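Local atomic coordinates of PHOX (Pseudomonas fluorescens, PDB entry 4A9V), a protein that hydrolyses phosphate monoesters as an alkaline phosphatase of the PhoX family, a beta-propeller enzyme with an iron-calcium cofactor. Residues 20-25 / 561-566; 28-33 / 522-527; 96-99 / 103-106. One frame throughout, in Å; residues are numbered along the deposited sequence.

Contact 1 of 3, residues 20-25 / 561-566; sequences TTDTIS and PEHLPN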
loop_
_atom_site.group_PDB
_atom_site.type_symbol
_atom_site.label_atom_id
_atom_site.label_comp_id
_atom_site.label_asym_id
_atom_site.label_seq_id
_atom_site.Cartn_x
_atom_site.Cartn_y
_atom_site.Cartn_z
ATOM N N THR A 20 -8.240 0.087 -23.593
ATOM C CA THR A 20 -8.962 1.241 -23.079
ATOM C C THR A 20 -10.403 0.887 -22.706
ATOM O O THR A 20 -11.155 1.751 -22.263
ATOM C CB THR A 20 -8.979 2.378 -24.117
ATOM O OG1 THR A 20 -9.575 1.901 -25.326
ATOM C CG2 THR A 20 -7.567 2.844 -24.417
ATOM N N THR A 21 -10.744 -0.396 -22.788
ATOM C CA THR A 21 -12.106 -0.859 -22.545
ATOM C C THR A 21 -12.430 -0.948 -21.052
ATOM O O THR A 21 -11.533 -1.013 -20.211
ATOM C CB THR A 21 -12.316 -2.239 -23.186
ATOM O OG1 THR A 21 -11.253 -3.111 -22.786
ATOM C CG2 THR A 21 -12.336 -2.125 -24.707
ATOM N N ASP A 22 -13.723 -0.949 -20.740
ATOM C CA ASP A 22 -14.205 -1.034 -19.363
ATOM C C ASP A 22 -14.344 -2.500 -18.948
ATOM O O ASP A 22 -15.397 -2.933 -18.475
ATOM C CB ASP A 22 -15.547 -0.307 -19.242
ATOM C CG ASP A 22 -15.935 -0.020 -17.807
ATOM O OD1 ASP A 22 -15.025 0.201 -16.977
ATOM O OD2 ASP A 22 -17.155 0.082 -17.534
ATOM N N THR A 23 -13.242 -3.233 -19.098
ATOM C CA THR A 23 -13.203 -4.681 -18.904
ATOM C C THR A 23 -11.834 -5.079 -18.346
ATOM O O THR A 23 -10.887 -4.292 -18.398
ATOM C CB THR A 23 -13.409 -5.431 -20.235
ATOM O OG1 THR A 23 -12.313 -5.157 -21.116
ATOM C CG2 THR A 23 -14.716 -5.017 -20.898
ATOM N N ILE A 24 -11.708 -6.335 -17.923
ATOM C CA ILE A 24 -10.410 -6.963 -17.709
ATOM C C ILE A 24 -9.954 -7.637 -19.001
ATOM O O ILE A 24 -10.681 -8.434 -19.578
ATOM C CB ILE A 24 -10.513 -8.052 -16.616
ATOM C CG1 ILE A 24 -10.964 -7.462 -15.280
ATOM C CG2 ILE A 24 -9.194 -8.794 -16.481
ATOM C CD1 ILE A 24 -9.890 -6.694 -14.555
ATOM N N SER A 25 -8.741 -7.330 -19.433
ATOM C CA SER A 25 -8.110 -8.009 -20.554
ATOM C C SER A 25 -6.940 -8.836 -20.043
ATOM O O SER A 25 -6.158 -8.352 -19.220
ATOM C CB SER A 25 -7.605 -6.971 -21.565
ATOM O OG SER A 25 -8.659 -6.125 -21.995
ATOM N N PRO A 561 -18.035 -4.017 -12.042
ATOM C CA PRO A 561 -18.005 -5.207 -12.877
ATOM C C PRO A 561 -19.364 -5.651 -13.417
ATOM O O PRO A 561 -19.409 -6.546 -14.256
ATOM C CB PRO A 561 -17.465 -6.276 -11.928
ATOM C CG PRO A 561 -17.995 -5.873 -10.596
ATOM C CD PRO A 561 -17.989 -4.367 -10.607
ATOM N N GLU A 562 -20.460 -5.161 -12.845
ATOM C CA GLU A 562 -21.773 -5.735 -13.151
ATOM C C GLU A 562 -22.320 -5.273 -14.504
ATOM O O GLU A 562 -23.161 -5.950 -15.099
ATOM C CB GLU A 562 -22.774 -5.428 -12.038
ATOM C CG GLU A 562 -22.438 -6.090 -10.711
ATOM C CD GLU A 562 -23.265 -5.541 -9.565
ATOM O OE1 GLU A 562 -22.885 -4.496 -8.996
ATOM O OE2 GLU A 562 -24.298 -6.156 -9.229
ATOM N N HIS A 563 -21.900 -4.089 -14.940
ATOM C CA HIS A 563 -22.349 -3.514 -16.209
ATOM C C HIS A 563 -23.848 -3.531 -16.346
ATOM O O HIS A 563 -24.392 -3.801 -17.424
ATOM C CB HIS A 563 -21.693 -4.224 -17.381
ATOM C CG HIS A 563 -20.195 -4.090 -17.401
ATOM N ND1 HIS A 563 -19.573 -2.900 -17.281
ATOM C CD2 HIS A 563 -19.197 -5.054 -17.424
ATOM C CE1 HIS A 563 -18.244 -3.087 -17.327
ATOM N NE2 HIS A 563 -18.012 -4.405 -17.394
ATOM N N LEU A 564 -24.529 -3.115 -15.291
ATOM C CA LEU A 564 -25.949 -2.833 -15.385
ATOM C C LEU A 564 -26.136 -1.529 -16.146
ATOM O O LEU A 564 -25.262 -0.669 -16.126
ATOM C CB LEU A 564 -26.560 -2.731 -13.988
ATOM C CG LEU A 564 -26.352 -3.956 -13.091
ATOM C CD1 LEU A 564 -26.999 -3.756 -11.730
ATOM C CD2 LEU A 564 -26.884 -5.220 -13.750
ATOM N N PRO A 565 -27.286 -1.365 -16.814
ATOM C CA PRO A 565 -27.522 -0.102 -17.498
ATOM C C PRO A 565 -27.567 1.068 -16.525
ATOM O O PRO A 565 -28.229 0.994 -15.492
ATOM C CB PRO A 565 -28.880 -0.300 -18.181
ATOM C CG PRO A 565 -29.503 -1.478 -17.527
ATOM C CD PRO A 565 -28.391 -2.324 -16.986
ATOM N N ASN A 566 -26.781 2.099 -16.807
ATOM C CA ASN A 566 -26.604 3.203 -15.874
ATOM C C ASN A 566 -26.182 2.723 -14.495
ATOM O O ASN A 566 -26.526 3.329 -13.476
ATOM C CB ASN A 566 -27.890 4.014 -15.758
ATOM C CG ASN A 566 -27.627 5.475 -15.463
ATOM O OD1 ASN A 566 -26.482 5.926 -15.504
ATOM N ND2 ASN A 566 -28.659 6.185 -15.024
#
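Asp22, the centre of an inverse gamma turn closed by a weak bond from Thr23 N to Thr21 O, meets His563, a residue in the left-handed helical region. Neither segment belongs to a helix or strand, and the contact joins two surface loops of the propeller, one before strand 30-37 and one between strands 544-550 and 572-578. The imidazole presents its edge: Asp22 O lies near the ring plane, 3.1 Å from His563 CE1. Asp22 OD2 approaches the same carbon, at 3.4 Å from His563 CE1, so that backbone and side-chain oxygens of one residue converge on it. The aspartate reaches the ring with CG anti to its own backbone N (chi1 -164°), and the carboxylate plane is turned 74° from the imidazole. Pro561 C lies over one face of the ring, toward its rim. The polar ends are held by other residues: Asp22 OD1 by Ser558 OG and Ile529 N, OD2 by Thr559 N, and His563 ND1 by Thr559 OG1. The carboxylate is thus a fixed acceptor tying several loop segments together, and the imidazole edge is likely to add an electrostatic contact with the two oxygens of Asp22.

Contact 2 of 3, residues 28-33 / 522-527; sequences KGYKSS and RRFMVG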
loop_
_atom_site.group_PDB
_atom_site.type_symbol
_atom_site.label_atom_id
_atom_site.label_comp_id
_atom_site.label_asym_id
_atom_site.label_seq_id
_atom_site.Cartn_x
_atom_site.Cartn_y
_atom_site.Cartn_z
ATOM N N LYS A 28 -4.304 -15.027 -23.773
ATOM C CA LYS A 28 -5.062 -16.197 -24.187
ATOM C C LYS A 28 -4.940 -17.296 -23.136
ATOM O O LYS A 28 -3.867 -17.524 -22.583
ATOM C CB LYS A 28 -4.560 -16.703 -25.542
ATOM C CG LYS A 28 -5.176 -15.993 -26.738
ATOM C CD LYS A 28 -4.355 -14.784 -27.168
ATOM C CE LYS A 28 -3.510 -15.081 -28.398
ATOM N NZ LYS A 28 -2.090 -15.370 -28.054
ATOM N N GLY A 29 -6.054 -17.958 -22.849
ATOM C CA GLY A 29 -6.057 -19.084 -21.925
ATOM C C GLY A 29 -6.252 -18.698 -20.472
ATOM O O GLY A 29 -6.224 -19.556 -19.597
ATOM N N TYR A 30 -6.494 -17.413 -20.222
ATOM C CA TYR A 30 -6.724 -16.899 -18.868
ATOM C C TYR A 30 -8.161 -16.419 -18.711
ATOM O O TYR A 30 -8.783 -15.960 -19.668
ATOM C CB TYR A 30 -5.761 -15.743 -18.562
ATOM C CG TYR A 30 -4.374 -16.219 -18.192
ATOM C CD1 TYR A 30 -3.421 -16.495 -19.162
ATOM C CD2 TYR A 30 -4.032 -16.427 -16.867
ATOM C CE1 TYR A 30 -2.163 -16.963 -18.814
ATOM C CE2 TYR A 30 -2.773 -16.855 -16.509
ATOM C CZ TYR A 30 -1.835 -17.107 -17.482
ATOM O OH TYR A 30 -0.599 -17.566 -17.096
ATOM N N LYS A 31 -8.662 -16.476 -17.486
ATOM C CA LYS A 31 -9.998 -15.988 -17.195
ATOM C C LYS A 31 -10.017 -15.283 -15.851
ATOM O O LYS A 31 -9.081 -15.396 -15.057
ATOM C CB LYS A 31 -11.019 -17.124 -17.212
ATOM C CG LYS A 31 -10.708 -18.270 -16.271
ATOM C CD LYS A 31 -11.671 -19.431 -16.481
ATOM C CE LYS A 31 -11.196 -20.686 -15.769
ATOM N NZ LYS A 31 -11.149 -20.516 -14.286
ATOM N N SER A 32 -11.051 -14.475 -15.654
ATOM C CA SER A 32 -11.216 -13.710 -14.429
ATOM C C SER A 32 -12.637 -13.832 -13.912
ATOM O O SER A 32 -13.575 -14.051 -14.676
ATOM C CB SER A 32 -10.874 -12.234 -14.649
ATOM O OG SER A 32 -11.795 -11.606 -15.519
ATOM N N SER A 33 -12.751 -13.766 -12.591
ATOM C CA SER A 33 -14.031 -13.800 -11.897
ATOM C C SER A 33 -13.972 -12.792 -10.753
ATOM O O SER A 33 -12.925 -12.616 -10.146
ATOM C CB SER A 33 -14.272 -15.207 -11.336
ATOM O OG SER A 33 -15.612 -15.371 -10.910
ATOM N N ARG A 522 6.679 -8.114 -19.566
ATOM C CA ARG A 522 5.536 -8.356 -20.448
ATOM C C ARG A 522 4.245 -7.892 -19.785
ATOM O O ARG A 522 4.026 -8.127 -18.596
ATOM C CB ARG A 522 5.432 -9.844 -20.796
ATOM C CG ARG A 522 6.628 -10.373 -21.563
ATOM C CD ARG A 522 6.443 -11.818 -21.979
ATOM N NE ARG A 522 7.677 -12.309 -22.565
ATOM C CZ ARG A 522 7.831 -13.500 -23.116
ATOM N NH1 ARG A 522 6.821 -14.348 -23.164
ATOM N NH2 ARG A 522 9.021 -13.854 -23.567
ATOM N N ARG A 523 3.365 -7.261 -20.553
ATOM C CA ARG A 523 2.059 -6.856 -20.046
ATOM C C ARG A 523 1.143 -8.064 -19.931
ATOM O O ARG A 523 1.027 -8.855 -20.875
ATOM C CB ARG A 523 1.427 -5.796 -20.954
ATOM C CG ARG A 523 0.197 -5.149 -20.346
ATOM C CD ARG A 523 -0.432 -4.108 -21.261
ATOM N NE ARG A 523 0.456 -2.976 -21.508
ATOM C CZ ARG A 523 1.099 -2.746 -22.649
ATOM N NH1 ARG A 523 0.985 -3.571 -23.682
ATOM N NH2 ARG A 523 1.811 -1.638 -22.789
ATOM N N PHE A 524 0.505 -8.206 -18.771
ATOM C CA PHE A 524 -0.302 -9.383 -18.449
ATOM C C PHE A 524 -1.803 -9.078 -18.399
ATOM O O PHE A 524 -2.601 -9.902 -18.840
ATOM C CB PHE A 524 0.162 -9.982 -17.115
ATOM C CG PHE A 524 -0.669 -11.142 -16.646
ATOM C CD1 PHE A 524 -0.458 -12.414 -17.142
ATOM C CD2 PHE A 524 -1.639 -10.967 -15.674
ATOM C CE1 PHE A 524 -1.244 -13.473 -16.722
ATOM C CE2 PHE A 524 -2.401 -12.029 -15.226
ATOM C CZ PHE A 524 -2.186 -13.291 -15.733
ATOM N N MET A 525 -2.188 -7.958 -17.788
ATOM C CA MET A 525 -3.597 -7.630 -17.579
ATOM C C MET A 525 -3.797 -6.135 -17.775
ATOM O O MET A 525 -2.953 -5.328 -17.384
ATOM C CB MET A 525 -4.039 -8.027 -16.163
ATOM C CG MET A 525 -5.522 -7.833 -15.903
ATOM S SD MET A 525 -5.985 -8.210 -14.199
ATOM C CE MET A 525 -5.514 -6.691 -13.391
ATOM N N VAL A 526 -4.936 -5.769 -18.351
ATOM C CA VAL A 526 -5.387 -4.390 -18.351
ATOM C C VAL A 526 -6.738 -4.309 -17.659
ATOM O O VAL A 526 -7.587 -5.187 -17.826
ATOM C CB VAL A 526 -5.498 -3.815 -19.782
ATOM C CG1 VAL A 526 -5.912 -2.356 -19.713
ATOM C CG2 VAL A 526 -4.190 -3.983 -20.546
ATOM N N GLY A 527 -6.884 -3.305 -16.801
ATOM C CA GLY A 527 -8.104 -3.107 -16.041
ATOM C C GLY A 527 -9.075 -2.151 -16.701
ATOM O O GLY A 527 -8.801 -1.597 -17.774
#
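Tyr30 and Phe524 form a T-shaped pair between neighbouring blades of the beta-propeller. Tyr30 opens strand 30-37, the N-terminal strand that completes a sheet otherwise built from C-terminal strands, whereas Phe524 lies on strand 521-526, an edge strand of another sheet. From the backbone, Tyr30 CB points toward the second segment and CG stands anti to the carbonyl carbon (chi1 -79°), which turns one ring face to Phe524. Along the ring, CD2 lies 3.8 Å from Phe524 CZ. Tyr30 CE2, next outward, sits at 3.7 Å from both CE1 and CZ of Phe524, and Tyr30 CZ is 3.8 Å from Phe524 CE1. At the tip, OH bonds to Gly585 N near the C-terminus. The ring planes stand 86° apart with centroids separated by 5.0 Å. Phe524 shares a classic beta bulge with Met525 opposite Met511, and its ring also makes an edge-to-face pair with Trp490. Replacing Tyr30 with alanine would probably leave the Phe524 edge facing a gap and Gly585 N without its hydroxyl partner. Ile576 of strand 572-578 touches both side chains, and Phe524 CE1 rides 3.7 Å above the tyrosine plane, offset toward the rim.

Contact 3 of 3, residues 96-99 / 103-106; sequences YLYP and MPQS. With EDO (1,2-ethanediol), chain J.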
loop_
_atom_site.group_PDB
_atom_site.type_symbol
_atom_site.label_atom_id
_atom_site.label_comp_id
_atom_site.label_asym_id
_atom_site.label_seq_id
_atom_site.Cartn_x
_atom_site.Cartn_y
_atom_site.Cartn_z
ATOM N N TYR A 96 -20.370 7.942 -5.446
ATOM C CA TYR A 96 -21.081 6.666 -5.401
ATOM C C TYR A 96 -21.568 6.307 -3.996
ATOM O O TYR A 96 -22.492 5.515 -3.850
ATOM C CB TYR A 96 -20.216 5.540 -5.973
ATOM C CG TYR A 96 -19.736 5.807 -7.379
ATOM C CD1 TYR A 96 -20.630 6.113 -8.390
ATOM C CD2 TYR A 96 -18.390 5.721 -7.703
ATOM C CE1 TYR A 96 -20.196 6.361 -9.674
ATOM C CE2 TYR A 96 -17.947 5.948 -8.992
ATOM C CZ TYR A 96 -18.855 6.292 -9.967
ATOM O OH TYR A 96 -18.444 6.572 -11.249
ATOM N N LEU A 97 -20.934 6.841 -2.962
ATOM C CA LEU A 97 -21.212 6.405 -1.600
ATOM C C LEU A 97 -22.592 6.875 -1.128
ATOM O O LEU A 97 -23.305 6.142 -0.444
ATOM C CB LEU A 97 -20.128 6.914 -0.648
ATOM C CG LEU A 97 -20.310 6.524 0.821
ATOM C CD1 LEU A 97 -20.324 5.010 0.996
ATOM C CD2 LEU A 97 -19.228 7.159 1.680
ATOM N N TYR A 98 -22.916 8.131 -1.430
ATOM C CA TYR A 98 -24.133 8.777 -0.942
ATOM C C TYR A 98 -25.118 8.942 -2.098
ATOM O O TYR A 98 -24.702 9.196 -3.223
ATOM C CB TYR A 98 -23.809 10.162 -0.375
ATOM C CG TYR A 98 -22.723 10.166 0.678
ATOM C CD1 TYR A 98 -22.884 9.487 1.880
ATOM C CD2 TYR A 98 -21.540 10.859 0.470
ATOM C CE1 TYR A 98 -21.920 9.553 2.872
ATOM C CE2 TYR A 98 -20.579 10.955 1.461
ATOM C CZ TYR A 98 -20.757 10.276 2.646
ATOM O OH TYR A 98 -19.752 10.342 3.594
ATOM N N PRO A 99 -26.424 8.985 -1.798
ATOM C CA PRO A 99 -27.373 9.241 -2.889
ATOM C C PRO A 99 -27.158 10.610 -3.519
ATOM O O PRO A 99 -27.343 10.773 -4.724
ATOM C CB PRO A 99 -28.744 9.175 -2.209
ATOM C CG PRO A 99 -28.522 8.516 -0.898
ATOM C CD PRO A 99 -27.093 8.758 -0.508
ATOM N N MET A 103 -20.313 15.892 -0.820
ATOM C CA MET A 103 -19.643 15.893 0.476
ATOM C C MET A 103 -20.561 15.376 1.574
ATOM O O MET A 103 -21.767 15.569 1.519
ATOM C CB MET A 103 -19.186 17.306 0.824
ATOM C CG MET A 103 -18.112 17.833 -0.112
ATOM S SD MET A 103 -16.589 16.886 0.046
ATOM C CE MET A 103 -15.631 17.545 -1.319
ATOM N N PRO A 104 -19.975 14.865 2.662
ATOM C CA PRO A 104 -20.782 14.459 3.804
ATOM C C PRO A 104 -21.654 15.609 4.314
ATOM O O PRO A 104 -21.195 16.752 4.375
ATOM C CB PRO A 104 -19.731 14.069 4.848
ATOM C CG PRO A 104 -18.556 13.617 4.039
ATOM C CD PRO A 104 -18.555 14.512 2.830
ATOM N N GLN A 105 -22.891 15.293 4.689
ATOM C CA GLN A 105 -23.860 16.302 5.113
ATOM C C GLN A 105 -24.213 16.205 6.587
ATOM O O GLN A 105 -25.087 16.925 7.061
ATOM C CB GLN A 105 -25.139 16.175 4.293
ATOM C CG GLN A 105 -24.918 16.421 2.821
ATOM C CD GLN A 105 -26.190 16.334 2.004
ATOM O OE1 GLN A 105 -27.237 15.891 2.482
ATOM N NE2 GLN A 105 -26.071 16.654 0.733
ATOM N N SER A 106 -23.690 15.191 7.260
ATOM C CA SER A 106 -24.130 14.880 8.609
ATOM C C SER A 106 -23.081 14.034 9.303
ATOM O O SER A 106 -22.225 13.431 8.651
ATOM C CB SER A 106 -25.440 14.102 8.561
ATOM O OG SER A 106 -25.241 12.830 7.976
HETATM C C1 EDO J . -26.264 7.653 -7.248
HETATM O O1 EDO J . -26.312 6.235 -7.044
HETATM C C2 EDO J . -25.221 8.278 -6.320
HETATM O O2 EDO J . -24.889 7.342 -5.280
#
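The Tyr98 ring meets Pro104 at an oblique angle, with Pro104 N 4.1 Å from Tyr98 CE2, while Leu97 CD2 lies over one of its faces, 3.6 Å above the plane and displaced toward the rim. Two further aromatic rings meet that of Tyr98: His100, nearly parallel to it, and Tyr94, more steeply inclined. The contact closes the loop that joins the short helix 94-97 to helix 107-115. Tyr98 is the first residue to leave the helical conformation after the one, and Ser106 is the N-cap of the other. The tyrosine bridges the loop between them: with CG beside the backbone N (chi1 -54°), the ring is sent toward the 103-106 segment. Its outer end touches the pyrrolidine, with Tyr98 OH 3.5 Å from Pro104 CG and 3.9 Å from Pro104 CB. This hydroxyl is not left with carbon neighbours alone, since it also bonds to the backbone O of Asp109, the first-turn residue whose N is capped by Ser106 OG. Both the ring and the proline are buried, in part against helix 107-115. The one phenol therefore fastens the loop to the helix that follows, by apolar contact along its side and a polar bond at its end. On the backbone side, a bound 1,2-ethanediol, probably from the crystallisation liquor, also bonds to Lys568 NZ, and its O2 donates a hydrogen bond of 2.8 Å to Tyr98 O.

In the fold
Along the chain the order is 20-25, 28-33, 96-99, 103-106, 522-527 and 561-566, so contact 1 spans contact 2, which in turn spans the local contact 3. The centres of contacts 1 and 2 are about 15 Å apart, and the two touch: Ser25 N lies 2.9 Å from Val526 O, a probable hydrogen bond. Both pair the N-terminal region with C-terminal parts of the chain, around the sheet of strands 30-37, 572-578, 544-550 and 532-538, where an N-terminal strand is added to C-terminal ones, consistent with closure of the propeller ring. Contact 3 lies apart, its centre about 24 Å from contact 1 and 35 Å from contact 2. All three are remote from the iron-calcium site.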